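Synaptotagmin-1 (Arabidopsis thaliana, PDB 7AS6) helps maintain plasma membrane integrity during freezing and osmotic stress, and is represented here by its first C2 domain, a beta sandwich that probably binds calcium and phospholipids. Local coordinates at residues P31-K36 against K45-K50. Residues are numbered along the deposited sequence; the frame is centred on the assembly and turned at random.
Sequences PFVKIK and KKTTVK. With EDO (1,2-ethanediol), chain G.
Residues 31-36 and 45-50 run antiparallel as neighbouring arms of a beta hairpin. Ile35 and Lys45 form a hydrogen-bonded pair, with Ile35 N to Lys45 O at 2.8 Å and Lys45 N to Ile35 O at 3.0 Å; Lys34 and Lys46 follow as the non-hydrogen-bonded pair. Thr47 N still reaches Val33 O (2.9 Å), but the return bond is made by a side chain: Val33 N donates to Thr47 OG1 at 3.0 Å. With chi1 at 75°, that hydroxyl lies between its own backbone N and carbonyl carbon, where it also donates to Thr48 O (2.9 Å). It thus stands in for a backbone acceptor where 45-50 leaves regular pairing, after Lys46. The segments rejoin through a nearly straight bond (174°) from Lys50 N to Pro31 O, 2.8 Å long.

On one face, the Phe32 ring meets Val49 CG2 through CD1 (3.9 Å) and the aliphatic chain of Lys46 through CD2, while Lys34 CE lies at the ring edge. On the other, Val33 CB packs on Thr47 CG2 at 3.8 Å. Lys50 NZ donates to a 1,2-ethanediol, probably from the crystallisation liquor, that is also bound by Glu57 N.

The Pro31 end adjoins the metal site, where Asp30 and Asp80 help bind cadmium. Val33, Ile35 and Thr47 face Val14 of strand 8-18 across the C2 sandwich, and strand 73-80 flanks 31-36 on its other side.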
loop_
_atom_site.group_PDB
_atom_site.type_symbol
_atom_site.label_atom_id
_atom_site.label_comp_id
_atom_site.label_asym_id
_atom_site.label_seq_id
_atom_site.Cartn_x
_atom_site.Cartn_y
_atom_site.Cartn_z
ATOM N N PRO A 31 11.659 -2.864 5.438
ATOM C CA PRO A 31 10.238 -2.656 5.174
ATOM C C PRO A 31 9.680 -3.517 4.057
ATOM O O PRO A 31 10.337 -3.805 3.049
ATOM C CB PRO A 31 10.161 -1.171 4.795
ATOM C CG PRO A 31 11.520 -0.826 4.302
ATOM C CD PRO A 31 12.446 -1.647 5.144
ATOM N N PHE A 32 8.430 -3.919 4.271
ATOM C CA PHE A 32 7.540 -4.405 3.230
ATOM C C PHE A 32 6.161 -3.775 3.441
ATOM O O PHE A 32 5.870 -3.226 4.507
ATOM C CB PHE A 32 7.478 -5.934 3.248
ATOM C CG PHE A 32 6.887 -6.518 4.499
ATOM C CD1 PHE A 32 7.666 -6.698 5.643
ATOM C CD2 PHE A 32 5.564 -6.934 4.519
ATOM C CE1 PHE A 32 7.122 -7.264 6.781
ATOM C CE2 PHE A 32 5.015 -7.490 5.648
ATOM C CZ PHE A 32 5.794 -7.671 6.780
ATOM N N VAL A 33 5.303 -3.833 2.415
ATOM C CA VAL A 33 3.973 -3.225 2.481
ATOM C C VAL A 33 2.902 -4.304 2.331
ATOM O O VAL A 33 2.997 -5.157 1.444
ATOM C CB VAL A 33 3.802 -2.135 1.397
ATOM C CG1 VAL A 33 2.470 -1.409 1.549
ATOM C CG2 VAL A 33 4.958 -1.143 1.461
ATOM N N LYS A 34 1.878 -4.267 3.192
ATOM C CA LYS A 34 0.661 -5.051 2.979
ATOM C C LYS A 34 -0.425 -4.158 2.380
ATOM O O LYS A 34 -0.598 -3.003 2.788
ATOM C CB LYS A 34 0.155 -5.701 4.282
ATOM C CG LYS A 34 1.068 -6.810 4.821
ATOM C CD LYS A 34 0.433 -7.555 6.012
ATOM C CE LYS A 34 1.402 -8.584 6.628
ATOM N NZ LYS A 34 0.895 -9.226 7.890
ATOM N N ILE A 35 -1.142 -4.677 1.388
ATOM C CA ILE A 35 -2.207 -3.920 0.722
ATOM C C ILE A 35 -3.475 -4.744 0.810
ATOM O O ILE A 35 -3.484 -5.924 0.435
ATOM C CB ILE A 35 -1.889 -3.590 -0.745
ATOM C CG1 ILE A 35 -0.590 -2.800 -0.886
ATOM C CG2 ILE A 35 -3.049 -2.811 -1.375
ATOM C CD1 ILE A 35 0.625 -3.678 -1.153
ATOM N N LYS A 36 -4.533 -4.137 1.325
ATOM C CA LYS A 36 -5.831 -4.781 1.432
ATOM C C LYS A 36 -6.873 -3.884 0.780
ATOM O O LYS A 36 -6.761 -2.657 0.815
ATOM C CB LYS A 36 -6.190 -5.045 2.902
ATOM C CG LYS A 36 -7.435 -5.888 3.121
ATOM C CD LYS A 36 -7.286 -7.285 2.519
ATOM C CE LYS A 36 -8.558 -7.698 1.755
ATOM N NZ LYS A 36 -8.532 -7.337 0.286
ATOM N N LYS A 45 -2.306 -8.617 -0.051
ATOM C CA LYS A 45 -1.097 -8.796 -0.840
ATOM C C LYS A 45 0.061 -8.120 -0.134
ATOM O O LYS A 45 -0.133 -7.223 0.690
ATOM C CB LYS A 45 -1.245 -8.172 -2.231
ATOM C CG LYS A 45 -2.624 -8.256 -2.840
ATOM C CD LYS A 45 -2.854 -9.611 -3.460
ATOM C CE LYS A 45 -3.893 -9.534 -4.569
ATOM N NZ LYS A 45 -3.524 -10.509 -5.630
ATOM N N LYS A 46 1.280 -8.500 -0.499
ATOM C CA LYS A 46 2.401 -7.772 0.061
ATOM C C LYS A 46 3.530 -7.628 -0.946
ATOM O O LYS A 46 3.691 -8.438 -1.862
ATOM C CB LYS A 46 2.902 -8.428 1.373
ATOM C CG LYS A 46 3.450 -9.828 1.262
ATOM C CD LYS A 46 3.909 -10.308 2.681
ATOM C CE LYS A 46 4.792 -11.569 2.632
ATOM N NZ LYS A 46 5.415 -11.906 3.973
ATOM N N THR A 47 4.301 -6.561 -0.765
ATOM C CA THR A 47 5.537 -6.377 -1.506
ATOM C C THR A 47 6.654 -7.226 -0.917
ATOM O O THR A 47 6.528 -7.833 0.155
ATOM C CB THR A 47 6.001 -4.924 -1.480
ATOM O OG1 THR A 47 6.554 -4.652 -0.188
ATOM C CG2 THR A 47 4.832 -3.948 -1.804
ATOM N N THR A 48 7.787 -7.210 -1.609
ATOM C CA THR A 48 8.976 -7.834 -1.083
ATOM C C THR A 48 9.510 -7.033 0.097
ATOM O O THR A 48 9.146 -5.871 0.316
ATOM C CB THR A 48 10.056 -7.949 -2.153
ATOM O OG1 THR A 48 10.348 -6.642 -2.677
ATOM C CG2 THR A 48 9.584 -8.848 -3.269
ATOM N N VAL A 49 10.349 -7.700 0.891
ATOM C CA VAL A 49 11.077 -7.074 1.989
ATOM C C VAL A 49 12.298 -6.380 1.416
ATOM O O VAL A 49 13.073 -7.001 0.685
ATOM C CB VAL A 49 11.512 -8.134 3.018
ATOM C CG1 VAL A 49 12.489 -7.522 4.041
ATOM C CG2 VAL A 49 10.306 -8.757 3.736
ATOM N N LYS A 50 12.496 -5.107 1.751
ATOM C CA LYS A 50 13.740 -4.415 1.410
ATOM C C LYS A 50 14.613 -4.303 2.662
ATOM O O LYS A 50 14.242 -3.618 3.613
ATOM C CB LYS A 50 13.472 -3.019 0.850
ATOM C CG LYS A 50 12.634 -2.984 -0.412
ATOM C CD LYS A 50 13.364 -3.575 -1.607
ATOM C CE LYS A 50 12.427 -3.451 -2.822
ATOM N NZ LYS A 50 13.130 -3.951 -4.027
HETATM C C1 EDO G . 16.288 -2.121 -3.297
HETATM O O1 EDO G . 15.353 -2.251 -4.394
HETATM C C2 EDO G . 16.669 -0.660 -3.071
HETATM O O2 EDO G . 15.493 0.088 -2.726
#